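Long-range contact in structural polyprotein, VP3 (Israeli acute paralysis virus, PDB 5CDD), which probably serves as a structural subunit of the icosahedral virus shell, as one of the capsid proteins cut from the structural polyprotein: residues G160-G172 and I219-H231. Sequence-based numbering, arbitrary orientation.
Sequences GVIPVKPTVNNIG and IYGANSENNWNFH
Ile171 packs into residues 219-231 where a hairpin meets a loop and short helix, in the connections next to strands 150-159 and 236-247 of what is consistent with a picornavirus-like jelly roll. Residues 160-172 leave strand 150-159 and form a small beta hairpin, 164-166 with 171-173. Residues 219-231 lead through a type II turn and a short helix toward strand 236-247.

Ile171 supplies the main apolar side chain. With CG1 beside the backbone N and chi2 extended (179°), CD1 reaches both Ala222 CB, at 3.5 Å, and Asn227 CB. The other branch, CG2, sits over one face of the Phe230 ring, 4.1 Å from CE2. Ile219 CD1 touches Ile171 CB. Phe230 also meets the ring of Phe234, so the small cluster continues beyond the two segments.

Next to Phe230, the His231 ring meets residues 161-164. Val164 CG2 lies in the ring plane at its edge, 3.9 Å from CE1. Ile162 O makes a contact near that plane, 3.7 Å from His231 CE1. Val161 CG1 approaches ND1 obliquely.

Asn223 OD1 accepts from Asn226 N at 2.9 Å, an Asx motif that folds residues 223-226 on themselves. Asn223 CB makes van der Waals contact with Thr167 O and Val168 O. Val168 O bonds to Arg204 of a neighbouring subunit. The hairpin tip is tied by Ser224: its OG donates to Thr167 O at 2.7 Å from above the carbonyl plane, and Ser224 N adds a weak bond to the same oxygen.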
loop_
_atom_site.group_PDB
_atom_site.type_symbol
_atom_site.label_atom_id
_atom_site.label_comp_id
_atom_site.label_asym_id
_atom_site.label_seq_id
_atom_site.Cartn_x
_atom_site.Cartn_y
_atom_site.Cartn_z
ATOM N N GLY B 160 21.167 -38.152 41.198
ATOM C CA GLY B 160 20.340 -38.122 42.390
ATOM C C GLY B 160 20.899 -37.288 43.523
ATOM O O GLY B 160 21.825 -36.501 43.333
ATOM N N VAL B 161 20.328 -37.470 44.710
ATOM C CA VAL B 161 20.749 -36.733 45.894
ATOM C C VAL B 161 22.214 -36.994 46.218
ATOM O O VAL B 161 22.746 -38.066 45.930
ATOM C CB VAL B 161 19.899 -37.119 47.123
ATOM C CG1 VAL B 161 20.218 -36.196 48.289
ATOM C CG2 VAL B 161 18.424 -37.051 46.776
ATOM N N ILE B 162 22.858 -36.004 46.823
ATOM C CA ILE B 162 24.261 -36.111 47.192
ATOM C C ILE B 162 24.393 -36.358 48.693
ATOM O O ILE B 162 23.904 -35.568 49.501
ATOM C CB ILE B 162 25.016 -34.811 46.847
ATOM C CG1 ILE B 162 24.764 -34.438 45.386
ATOM C CG2 ILE B 162 26.505 -34.988 47.102
ATOM C CD1 ILE B 162 25.340 -33.095 44.993
ATOM N N PRO B 163 25.044 -37.467 49.087
ATOM C CA PRO B 163 25.215 -37.766 50.513
ATOM C C PRO B 163 25.976 -36.614 51.162
ATOM O O PRO B 163 27.143 -36.384 50.846
ATOM C CB PRO B 163 26.029 -39.057 50.497
ATOM C CG PRO B 163 25.578 -39.719 49.232
ATOM C CD PRO B 163 25.567 -38.566 48.257
ATOM N N VAL B 164 25.323 -35.887 52.061
ATOM C CA VAL B 164 25.973 -34.750 52.700
ATOM C C VAL B 164 25.934 -34.743 54.220
ATOM O O VAL B 164 25.214 -35.520 54.847
ATOM C CB VAL B 164 25.363 -33.417 52.207
ATOM C CG1 VAL B 164 25.566 -33.272 50.706
ATOM C CG2 VAL B 164 23.884 -33.363 52.552
ATOM N N LYS B 165 26.734 -33.851 54.796
ATOM C CA LYS B 165 26.821 -33.671 56.238
ATOM C C LYS B 165 26.589 -32.188 56.505
ATOM O O LYS B 165 27.538 -31.411 56.611
ATOM C CB LYS B 165 28.207 -34.072 56.755
ATOM C CG LYS B 165 28.540 -35.546 56.612
ATOM C CD LYS B 165 29.978 -35.826 57.044
ATOM C CE LYS B 165 30.371 -37.281 56.788
ATOM N NZ LYS B 165 31.824 -37.529 57.031
ATOM N N PRO B 166 25.316 -31.773 56.594
ATOM C CA PRO B 166 24.987 -30.369 56.848
ATOM C C PRO B 166 25.658 -29.835 58.110
ATOM O O PRO B 166 25.927 -30.584 59.047
ATOM C CB PRO B 166 23.466 -30.391 56.964
ATOM C CG PRO B 166 23.084 -31.486 56.024
ATOM C CD PRO B 166 24.093 -32.561 56.363
ATOM N N THR B 167 25.926 -28.536 58.118
ATOM C CA THR B 167 26.559 -27.881 59.254
ATOM C C THR B 167 25.659 -26.736 59.696
ATOM O O THR B 167 24.723 -26.365 58.989
ATOM C CB THR B 167 27.945 -27.317 58.863
ATOM O OG1 THR B 167 28.789 -28.390 58.433
ATOM C CG2 THR B 167 28.600 -26.612 60.042
ATOM N N VAL B 168 25.940 -26.185 60.871
ATOM C CA VAL B 168 25.158 -25.077 61.398
ATOM C C VAL B 168 25.136 -23.920 60.400
ATOM O O VAL B 168 24.211 -23.107 60.399
ATOM C CB VAL B 168 25.752 -24.571 62.735
ATOM C CG1 VAL B 168 27.191 -24.117 62.525
ATOM C CG2 VAL B 168 24.907 -23.430 63.287
ATOM N N ASN B 169 26.148 -23.862 59.539
ATOM C CA ASN B 169 26.239 -22.782 58.565
ATOM C C ASN B 169 26.765 -23.167 57.184
ATOM O O ASN B 169 27.157 -22.295 56.411
ATOM C CB ASN B 169 27.117 -21.669 59.128
ATOM C CG ASN B 169 28.481 -22.172 59.558
ATOM O OD1 ASN B 169 29.062 -23.049 58.915
ATOM N ND2 ASN B 169 29.006 -21.609 60.640
ATOM N N ASN B 170 26.778 -24.456 56.864
ATOM C CA ASN B 170 27.270 -24.886 55.559
ATOM C C ASN B 170 26.823 -26.313 55.254
ATOM O O ASN B 170 26.040 -26.899 56.000
ATOM C CB ASN B 170 28.801 -24.805 55.527
ATOM C CG ASN B 170 29.353 -24.603 54.122
ATOM O OD1 ASN B 170 28.992 -25.316 53.186
ATOM N ND2 ASN B 170 30.243 -23.629 53.975
ATOM N N ILE B 171 27.316 -26.859 54.148
ATOM C CA ILE B 171 26.988 -28.221 53.736
ATOM C C ILE B 171 28.197 -28.862 53.062
ATOM O O ILE B 171 28.771 -28.299 52.130
ATOM C CB ILE B 171 25.798 -28.247 52.751
ATOM C CG1 ILE B 171 24.536 -27.731 53.442
ATOM C CG2 ILE B 171 25.571 -29.666 52.244
ATOM C CD1 ILE B 171 23.322 -27.696 52.548
ATOM N N GLY B 172 28.582 -30.041 53.541
ATOM C CA GLY B 172 29.722 -30.733 52.973
ATOM C C GLY B 172 29.370 -32.153 52.584
ATOM O O GLY B 172 28.263 -32.611 52.858
ATOM N N ILE B 219 24.423 -23.241 46.877
ATOM C CA ILE B 219 24.831 -23.247 48.284
ATOM C C ILE B 219 24.358 -22.017 49.064
ATOM O O ILE B 219 24.473 -21.965 50.284
ATOM C CB ILE B 219 26.381 -23.340 48.406
ATOM C CG1 ILE B 219 26.794 -23.714 49.830
ATOM C CG2 ILE B 219 27.016 -22.020 47.975
ATOM C CD1 ILE B 219 26.386 -25.127 50.233
ATOM N N TYR B 220 23.818 -21.030 48.359
ATOM C CA TYR B 220 23.344 -19.801 48.996
ATOM C C TYR B 220 22.435 -20.031 50.201
ATOM O O TYR B 220 21.333 -20.568 50.076
ATOM C CB TYR B 220 22.622 -18.925 47.966
ATOM C CG TYR B 220 22.169 -17.574 48.481
ATOM C CD1 TYR B 220 21.061 -17.459 49.322
ATOM C CD2 TYR B 220 22.823 -16.407 48.093
ATOM C CE1 TYR B 220 20.610 -16.211 49.756
ATOM C CE2 TYR B 220 22.382 -15.150 48.523
ATOM C CZ TYR B 220 21.274 -15.061 49.352
ATOM O OH TYR B 220 20.824 -13.828 49.766
ATOM N N GLY B 221 22.911 -19.604 51.368
ATOM C CA GLY B 221 22.152 -19.751 52.597
ATOM C C GLY B 221 21.801 -21.180 52.967
ATOM O O GLY B 221 20.795 -21.421 53.634
ATOM N N ALA B 222 22.633 -22.128 52.545
ATOM C CA ALA B 222 22.404 -23.542 52.824
ATOM C C ALA B 222 23.078 -23.995 54.115
ATOM O O ALA B 222 24.257 -23.727 54.341
ATOM C CB ALA B 222 22.901 -24.384 51.657
ATOM N N ASN B 223 22.315 -24.683 54.959
ATOM C CA ASN B 223 22.820 -25.193 56.228
ATOM C C ASN B 223 21.941 -26.328 56.756
ATOM O O ASN B 223 21.195 -26.948 55.997
ATOM C CB ASN B 223 22.901 -24.065 57.264
ATOM C CG ASN B 223 21.609 -23.282 57.379
ATOM O OD1 ASN B 223 20.534 -23.855 57.563
ATOM N ND2 ASN B 223 21.709 -21.961 57.281
ATOM N N SER B 224 22.038 -26.593 58.056
ATOM C CA SER B 224 21.271 -27.656 58.702
ATOM C C SER B 224 19.770 -27.542 58.486
ATOM O O SER B 224 19.114 -28.513 58.115
ATOM C CB SER B 224 21.556 -27.663 60.204
ATOM O OG SER B 224 22.947 -27.754 60.454
ATOM N N GLU B 225 19.227 -26.353 58.717
ATOM C CA GLU B 225 17.796 -26.136 58.565
ATOM C C GLU B 225 17.371 -25.852 57.131
ATOM O O GLU B 225 16.242 -26.153 56.742
ATOM C CB GLU B 225 17.347 -24.986 59.465
ATOM C CG GLU B 225 17.570 -25.225 60.955
ATOM C CD GLU B 225 16.805 -26.428 61.484
ATOM O OE1 GLU B 225 15.594 -26.541 61.193
ATOM O OE2 GLU B 225 17.412 -27.255 62.200
ATOM N N ASN B 226 18.267 -25.274 56.342
ATOM C CA ASN B 226 17.935 -24.959 54.961
ATOM C C ASN B 226 18.930 -25.591 53.997
ATOM O O ASN B 226 19.970 -25.015 53.702
ATOM C CB ASN B 226 17.899 -23.438 54.781
ATOM C CG ASN B 226 17.471 -23.019 53.388
ATOM O OD1 ASN B 226 16.486 -23.524 52.847
ATOM N ND2 ASN B 226 18.199 -22.072 52.808
ATOM N N ASN B 227 18.591 -26.776 53.500
ATOM C CA ASN B 227 19.457 -27.499 52.579
ATOM C C ASN B 227 18.656 -28.112 51.436
ATOM O O ASN B 227 19.168 -28.950 50.698
ATOM C CB ASN B 227 20.213 -28.598 53.337
ATOM C CG ASN B 227 19.305 -29.722 53.799
ATOM O OD1 ASN B 227 18.249 -29.479 54.376
ATOM N ND2 ASN B 227 19.713 -30.958 53.545
ATOM N N TRP B 228 17.405 -27.688 51.280
ATOM C CA TRP B 228 16.569 -28.238 50.219
ATOM C C TRP B 228 16.815 -27.656 48.839
ATOM O O TRP B 228 16.778 -28.376 47.842
ATOM C CB TRP B 228 15.085 -28.080 50.544
ATOM C CG TRP B 228 14.227 -28.891 49.622
ATOM C CD1 TRP B 228 14.152 -30.254 49.567
ATOM C CD2 TRP B 228 13.319 -28.397 48.619
ATOM N NE1 TRP B 228 13.252 -30.639 48.600
ATOM C CE2 TRP B 228 12.730 -29.525 48.008
ATOM C CE3 TRP B 228 12.950 -27.115 48.189
ATOM C CZ2 TRP B 228 11.788 -29.405 46.978
ATOM C CZ3 TRP B 228 12.011 -27.001 47.163
ATOM C CH2 TRP B 228 11.440 -28.141 46.573
ATOM N N ASN B 229 17.036 -26.349 48.773
ATOM C CA ASN B 229 17.282 -25.708 47.490
ATOM C C ASN B 229 18.602 -26.196 46.936
ATOM O O ASN B 229 18.805 -26.232 45.724
ATOM C CB ASN B 229 17.323 -24.187 47.632
ATOM C CG ASN B 229 15.968 -23.597 47.954
ATOM O OD1 ASN B 229 14.991 -23.815 47.231
ATOM N ND2 ASN B 229 15.900 -22.842 49.044
ATOM N N PHE B 230 19.496 -26.577 47.840
ATOM C CA PHE B 230 20.806 -27.076 47.463
ATOM C C PHE B 230 20.656 -28.338 46.625
ATOM O O PHE B 230 21.241 -28.454 45.549
ATOM C CB PHE B 230 21.625 -27.386 48.714
ATOM C CG PHE B 230 22.973 -27.967 48.420
ATOM C CD1 PHE B 230 23.998 -27.165 47.932
ATOM C CD2 PHE B 230 23.208 -29.325 48.595
ATOM C CE1 PHE B 230 25.240 -27.709 47.619
ATOM C CE2 PHE B 230 24.445 -29.880 48.286
ATOM C CZ PHE B 230 25.463 -29.071 47.796
ATOM N N HIS B 231 19.862 -29.279 47.123
ATOM C CA HIS B 231 19.637 -30.540 46.429
ATOM C C HIS B 231 18.843 -30.358 45.143
ATOM O O HIS B 231 18.983 -31.138 44.203
ATOM C CB HIS B 231 18.912 -31.522 47.352
ATOM C CG HIS B 231 19.729 -31.952 48.530
ATOM N ND1 HIS B 231 20.924 -32.628 48.399
ATOM C CD2 HIS B 231 19.531 -31.792 49.860
ATOM C CE1 HIS B 231 21.426 -32.864 49.597
ATOM N NE2 HIS B 231 20.602 -32.367 50.501
#